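Local coordinates for protein adenosine deaminase 1 (Arthrobacter aurescens, PDB 3RYS) that probably catalyses the zinc-dependent hydrolytic deamination of adenine to hypoxanthine and ammonium, a step of purine salvage, at residues A[244-248]-A[249-253]; A[334-337]-A[338-342]. All coordinates share one frame; numbering follows the deposited sequence.

Contact 1 (A[244-248]-A[249-253]); sequences LTVCP and LSNVR
Asn251 folds its carboxamide back over the turn that Cys247 begins. Its CG lies anti to its own carbonyl carbon (chi1 -60°), which carries the amide toward the preceding strand. Asn251 ND2 gives a hydrogen bond to a water at 2.8 Å. The same water accepts the backbone N of Cys247 at 3.0 Å, so it ties the side chain to the residue before the helix. ND2 also bonds to His263. The backbone N of Asn251 binds Cys247 O at 3.0 Å, with an N-H...O angle of 165°. On another side of the turn, Cys247 CB meets Ser250 CB at 3.6 Å.

In this TIM-barrel deaminase, strand 244-246 passes directly into helix 248-253, with Cys247 as the N-cap residue. Pro248 follows in the first turn, and its O accepts Val252 N at 3.2 Å. Val252 CG2 rests against Pro248 O at 3.6 Å.

Ser250 OG is anti to the backbone N (chi1 177°) and hydrogen-bonds to OD1 of Asp280, a zinc ligand. This bond makes Ser250 a second-shell residue of the metal site. The Cys247 side chain touches His19, another zinc ligand, while Thr245 OG1 bonds to ND1 of that histidine.

Contact 2 (A[334-337]-A[338-342]); sequences EWVK and ASVTP
Glu334 O accepts the backbone N of Ala338 at 3.0 Å. The bond is nearly straight, with an N-H...O angle of 161°, and it is a regular i to i+4 helix bond. Ala338 CB packs beside Glu334 O at 3.5 Å.

One residue further on the pattern changes. Ser339 N bonds to Val336 O at 3.1 Å, an i to i+3 link. The donor stands well above the carbonyl plane, and the C=O...N angle is only 107°.

The indole of Trp335 is the main side-chain partner of Ser339. Its CG is anti to the backbone N (chi1 176°), and the ring lies alongside the last turn. Ser339 OG sits over one face of the Trp335 ring, 3.3 Å above the plane and displaced toward the rim. Within the ring, Ser339 OG is nearest to Trp335 NE1, at 3.4 Å, but the angle is poor for a hydrogen bond. NE1 instead bonds to Thr11 OG1.

Val340 follows where the chain leaves the helix. Val340 CG1 meets Val336 CG1 at 4.3 Å in a small apolar contact.

This is the C-terminal end of helix 322-339, at the surface and away from the annotated sites. Thr341 OG1 accepts the backbone N of Thr8, and Trp335 packs on Thr9, Pro13 and Pro14, so the two modelled ends of the chain meet here. Helix 304-317 lies against this end of helix 322-339: its Val304 touches Trp335 and Val340, and its Ala308 touches Val336.

How the contacts relate
Contact 1 starts one helix and contact 2 finishes another. Contact 1 opens helix 248-253 directly after a strand, and contact 2 closes helix 322-339 near the C-terminus. They do not touch: their centres are 27 Å apart and their nearest atoms about 15 Å. Contact 1 is buried, and its centre lies about 10 Å from the centre of the chain. There the Ser250 side chain comes within about 4 Å of the bound adenine, and that of Cys247 within about 5 Å of the zinc ion. The centre of contact 2 lies about 28 Å from the chain centre, and this contact takes no part in the active site. Along the chain, contact 1 closes before contact 2 opens.

Contact 1 (A[244-248]-A[249-253])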
ATOM      1  N   LEU A 244      -9.094   7.934   0.770  1.00 13.15           N
ATOM      2  CA  LEU A 244      -9.246   6.641   0.111  1.00 14.11           C
ATOM      3  C   LEU A 244      -8.007   6.320  -0.731  1.00 16.30           C
ATOM      4  O   LEU A 244      -7.724   6.995  -1.726  1.00 15.68           O
ATOM      5  CB  LEU A 244     -10.506   6.616  -0.764  1.00 14.31           C
ATOM      6  CG  LEU A 244     -11.749   5.919  -0.191  1.00 18.75           C
ATOM      7  CD1 LEU A 244     -12.117   6.446   1.190  1.00 13.61           C
ATOM      8  CD2 LEU A 244     -12.932   6.034  -1.142  1.00 15.80           C
ATOM      9  N   THR A 245      -7.265   5.294  -0.333  1.00 11.92           N
ATOM     10  CA  THR A 245      -6.048   4.945  -1.051  1.00 11.31           C
ATOM     11  C   THR A 245      -6.319   4.010  -2.242  1.00 14.00           C
ATOM     12  O   THR A 245      -6.149   2.790  -2.156  1.00 12.63           O
ATOM     13  CB  THR A 245      -4.960   4.392  -0.099  1.00 12.02           C
ATOM     14  OG1 THR A 245      -5.399   3.167   0.498  1.00 12.07           O
ATOM     15  CG2 THR A 245      -4.669   5.401   1.005  1.00 12.84           C
ATOM     16  N   VAL A 246      -6.741   4.604  -3.356  1.00 14.55           N
ATOM     17  CA  VAL A 246      -7.059   3.851  -4.567  1.00 13.30           C
ATOM     18  C   VAL A 246      -5.819   3.285  -5.258  1.00 11.96           C
ATOM     19  O   VAL A 246      -4.774   3.931  -5.314  1.00 11.08           O
ATOM     20  CB  VAL A 246      -7.835   4.714  -5.581  1.00 13.75           C
ATOM     21  CG1 VAL A 246      -8.264   3.867  -6.778  1.00 10.63           C
ATOM     22  CG2 VAL A 246      -9.040   5.368  -4.914  1.00 13.38           C
ATOM     23  N   CYS A 247      -5.952   2.074  -5.791  1.00 13.18           N
ATOM     24  CA  CYS A 247      -4.863   1.415  -6.506  1.00 13.63           C
ATOM     25  C   CYS A 247      -5.362   0.922  -7.860  1.00 13.77           C
ATOM     26  O   CYS A 247      -5.826  -0.212  -7.979  1.00 13.39           O
ATOM     27  CB  CYS A 247      -4.313   0.244  -5.688  1.00 14.47           C
ATOM     28  SG  CYS A 247      -3.999   0.635  -3.946  1.00 10.47           S
ATOM     29  N   PRO A 248      -5.268   1.785  -8.886  1.00 14.92           N
ATOM     30  CA  PRO A 248      -5.843   1.551 -10.220  1.00 14.70           C
ATOM     31  C   PRO A 248      -5.411   0.239 -10.879  1.00 15.15           C
ATOM     32  O   PRO A 248      -6.265  -0.588 -11.198  1.00 16.54           O
ATOM     33  CB  PRO A 248      -5.345   2.752 -11.028  1.00 16.57           C
ATOM     34  CG  PRO A 248      -5.135   3.830  -9.987  1.00 14.22           C
ATOM     35  CD  PRO A 248      -4.626   3.108  -8.782  1.00 11.82           C
ATOM     36  N   LEU A 249      -4.110   0.058 -11.083  1.00 15.20           N
ATOM     37  CA  LEU A 249      -3.598  -1.151 -11.717  1.00 13.58           C
ATOM     38  C   LEU A 249      -3.896  -2.396 -10.891  1.00 14.14           C
ATOM     39  O   LEU A 249      -4.180  -3.463 -11.437  1.00 15.08           O
ATOM     40  CB  LEU A 249      -2.095  -1.038 -11.954  1.00 13.06           C
ATOM     41  CG  LEU A 249      -1.656   0.030 -12.951  1.00 16.07           C
ATOM     42  CD1 LEU A 249      -0.152  -0.064 -13.200  1.00 13.69           C
ATOM     43  CD2 LEU A 249      -2.440  -0.106 -14.251  1.00 11.17           C
ATOM     44  N   SER A 250      -3.817  -2.260  -9.574  1.00 13.07           N
ATOM     45  CA  SER A 250      -4.116  -3.381  -8.695  1.00 14.76           C
ATOM     46  C   SER A 250      -5.533  -3.912  -8.961  1.00 15.03           C
ATOM     47  O   SER A 250      -5.730  -5.115  -9.178  1.00 11.90           O
ATOM     48  CB  SER A 250      -3.949  -2.968  -7.230  1.00 11.54           C
ATOM     49  OG  SER A 250      -4.298  -4.029  -6.364  1.00 11.28           O
ATOM     50  N   ASN A 251      -6.508  -3.004  -8.962  1.00 12.02           N
ATOM     51  CA  ASN A 251      -7.903  -3.366  -9.173  1.00 12.82           C
ATOM     52  C   ASN A 251      -8.140  -4.035 -10.526  1.00 15.39           C
ATOM     53  O   ASN A 251      -8.967  -4.945 -10.646  1.00 13.95           O
ATOM     54  CB  ASN A 251      -8.804  -2.138  -9.024  1.00 12.59           C
ATOM     55  CG  ASN A 251      -8.697  -1.501  -7.651  1.00 15.32           C
ATOM     56  OD1 ASN A 251      -8.315  -2.154  -6.681  1.00 14.49           O
ATOM     57  ND2 ASN A 251      -9.036  -0.220  -7.563  1.00 14.41           N
ATOM     58  N   VAL A 252      -7.416  -3.583 -11.543  1.00 11.86           N
ATOM     59  CA  VAL A 252      -7.544  -4.166 -12.868  1.00 15.24           C
ATOM     60  C   VAL A 252      -6.960  -5.578 -12.898  1.00 15.46           C
ATOM     61  O   VAL A 252      -7.617  -6.522 -13.336  1.00 14.47           O
ATOM     62  CB  VAL A 252      -6.871  -3.297 -13.959  1.00 12.52           C
ATOM     63  CG1 VAL A 252      -6.763  -4.075 -15.258  1.00 10.59           C
ATOM     64  CG2 VAL A 252      -7.660  -2.019 -14.177  1.00 16.78           C
ATOM     65  N   ARG A 253      -5.732  -5.721 -12.411  1.00 12.78           N
ATOM     66  CA  ARG A 253      -5.038  -6.997 -12.484  1.00 12.96           C
ATOM     67  C   ARG A 253      -5.642  -8.061 -11.563  1.00 14.32           C
ATOM     68  O   ARG A 253      -5.396  -9.248 -11.744  1.00 12.99           O
ATOM     69  CB  ARG A 253      -3.546  -6.809 -12.206  1.00 14.49           C
ATOM     70  CG  ARG A 253      -2.775  -6.220 -13.377  1.00 13.05           C
ATOM     71  CD  ARG A 253      -2.578  -7.243 -14.493  1.00 13.01           C
ATOM     72  NE  ARG A 253      -1.810  -8.398 -14.035  1.00 19.40           N
ATOM     73  CZ  ARG A 253      -0.480  -8.455 -13.999  1.00 21.99           C
ATOM     74  NH1 ARG A 253       0.120  -9.549 -13.556  1.00 22.29           N
ATOM     75  NH2 ARG A 253       0.255  -7.424 -14.404  1.00 17.63           N
TER
HETATM   76  O   HOH W   1      -8.422   0.595  -5.009  1.00 14.24           O

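Contact 2 (A[334-337]-A[338-342])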
ATOM      1  N   GLU A 334       4.791  23.659  -7.705  1.00 24.73           N
ATOM      2  CA  GLU A 334       5.789  23.885  -8.690  1.00 27.45           C
ATOM      3  C   GLU A 334       5.636  22.971  -9.856  1.00 25.72           C
ATOM      4  O   GLU A 334       5.715  23.384 -10.951  1.00 31.92           O
ATOM      5  CB  GLU A 334       7.176  23.749  -8.107  1.00 28.84           C
ATOM      6  CG  GLU A 334       7.670  24.934  -7.380  1.00 32.72           C
ATOM      7  CD  GLU A 334       7.238  26.253  -7.956  1.00 43.46           C
ATOM      8  OE1 GLU A 334       7.718  26.631  -9.029  1.00 37.52           O
ATOM      9  OE2 GLU A 334       6.427  26.931  -7.314  1.00 42.87           O
ATOM     10  N   TRP A 335       5.430  21.709  -9.621  1.00 24.23           N
ATOM     11  CA  TRP A 335       5.314  20.747 -10.712  1.00 24.20           C
ATOM     12  C   TRP A 335       4.220  21.154 -11.697  1.00 27.06           C
ATOM     13  O   TRP A 335       4.397  21.055 -12.908  1.00 27.66           O
ATOM     14  CB  TRP A 335       5.050  19.339 -10.175  1.00 21.25           C
ATOM     15  CG  TRP A 335       4.829  18.326 -11.256  1.00 22.46           C
ATOM     16  CD1 TRP A 335       5.785  17.695 -11.994  1.00 20.90           C
ATOM     17  CD2 TRP A 335       3.566  17.827 -11.721  1.00 24.96           C
ATOM     18  NE1 TRP A 335       5.198  16.835 -12.893  1.00 24.21           N
ATOM     19  CE2 TRP A 335       3.839  16.896 -12.745  1.00 25.91           C
ATOM     20  CE3 TRP A 335       2.235  18.082 -11.375  1.00 19.90           C
ATOM     21  CZ2 TRP A 335       2.824  16.214 -13.425  1.00 24.16           C
ATOM     22  CZ3 TRP A 335       1.231  17.406 -12.049  1.00 22.90           C
ATOM     23  CH2 TRP A 335       1.531  16.484 -13.064  1.00 24.17           C
ATOM     24  N   VAL A 336       3.091  21.616 -11.169  1.00 26.34           N
ATOM     25  CA  VAL A 336       1.976  22.054 -12.001  1.00 26.13           C
ATOM     26  C   VAL A 336       2.344  23.253 -12.867  1.00 28.75           C
ATOM     27  O   VAL A 336       2.064  23.271 -14.066  1.00 29.75           O
ATOM     28  CB  VAL A 336       0.760  22.430 -11.144  1.00 24.25           C
ATOM     29  CG1 VAL A 336      -0.342  23.017 -12.012  1.00 20.22           C
ATOM     30  CG2 VAL A 336       0.268  21.221 -10.388  1.00 23.27           C
ATOM     31  N   LYS A 337       3.019  24.213 -12.286  1.00 27.03           N
ATOM     32  CA  LYS A 337       3.403  25.391 -12.987  1.00 28.04           C
ATOM     33  C   LYS A 337       4.419  25.142 -14.030  1.00 26.90           C
ATOM     34  O   LYS A 337       4.418  25.761 -15.043  1.00 32.20           O
ATOM     35  CB  LYS A 337       3.969  26.378 -12.021  1.00 28.87           C
ATOM     36  CG  LYS A 337       2.988  27.115 -11.288  1.00 27.98           C
ATOM     37  CD  LYS A 337       3.669  27.941 -10.343  1.00 30.46           C
ATOM     38  CE  LYS A 337       2.762  28.343  -9.269  1.00 35.42           C
ATOM     39  NZ  LYS A 337       3.117  29.659  -8.784  1.00 42.29           N
ATOM     40  N   ALA A 338       5.302  24.225 -13.757  1.00 25.69           N
ATOM     41  CA  ALA A 338       6.289  23.834 -14.712  1.00 34.44           C
ATOM     42  C   ALA A 338       5.738  22.914 -15.800  1.00 34.89           C
ATOM     43  O   ALA A 338       6.341  22.713 -16.802  1.00 34.04           O
ATOM     44  CB  ALA A 338       7.385  23.174 -14.009  1.00 31.58           C
ATOM     45  N   SER A 339       4.569  22.372 -15.580  1.00 33.53           N
ATOM     46  CA  SER A 339       4.064  21.269 -16.334  1.00 32.00           C
ATOM     47  C   SER A 339       2.891  21.584 -17.198  1.00 36.10           C
ATOM     48  O   SER A 339       2.389  20.728 -17.838  1.00 37.79           O
ATOM     49  CB  SER A 339       3.640  20.160 -15.379  1.00 28.55           C
ATOM     50  OG  SER A 339       4.701  19.315 -15.102  1.00 32.56           O
ATOM     51  N   VAL A 340       2.412  22.805 -17.213  1.00 37.61           N
ATOM     52  CA  VAL A 340       1.310  23.107 -18.109  1.00 38.18           C
ATOM     53  C   VAL A 340       1.805  23.908 -19.263  1.00 38.64           C
ATOM     54  O   VAL A 340       2.791  24.614 -19.134  1.00 43.48           O
ATOM     55  CB  VAL A 340       0.192  23.869 -17.457  1.00 37.50           C
ATOM     56  CG1 VAL A 340      -0.432  23.070 -16.359  1.00 32.70           C
ATOM     57  CG2 VAL A 340       0.642  25.225 -17.018  1.00 30.06           C
ATOM     58  N   THR A 341       1.104  23.781 -20.389  1.00 40.54           N
ATOM     59  CA  THR A 341       1.469  24.420 -21.653  1.00 40.59           C
ATOM     60  C   THR A 341       1.328  25.904 -21.612  1.00 35.57           C
ATOM     61  O   THR A 341       0.303  26.391 -21.289  1.00 36.73           O
ATOM     62  CB  THR A 341       0.575  23.961 -22.796  1.00 36.28           C
ATOM     63  OG1 THR A 341       0.026  22.700 -22.489  1.00 37.92           O
ATOM     64  CG2 THR A 341       1.348  23.882 -24.070  1.00 28.72           C
ATOM     65  N   PRO A 342       2.365  26.609 -21.978  1.00 34.84           N
ATOM     66  CA  PRO A 342       2.336  28.063 -21.962  1.00 33.70           C
ATOM     67  C   PRO A 342       1.156  28.655 -22.702  1.00 33.25           C
ATOM     68  O   PRO A 342       0.846  28.252 -23.800  1.00 33.64           O
ATOM     69  CB  PRO A 342       3.653  28.436 -22.629  1.00 30.98           C
ATOM     70  CG  PRO A 342       4.504  27.304 -22.446  1.00 33.38           C
ATOM     71  CD  PRO A 342       3.677  26.083 -22.368  1.00 33.32           C
TER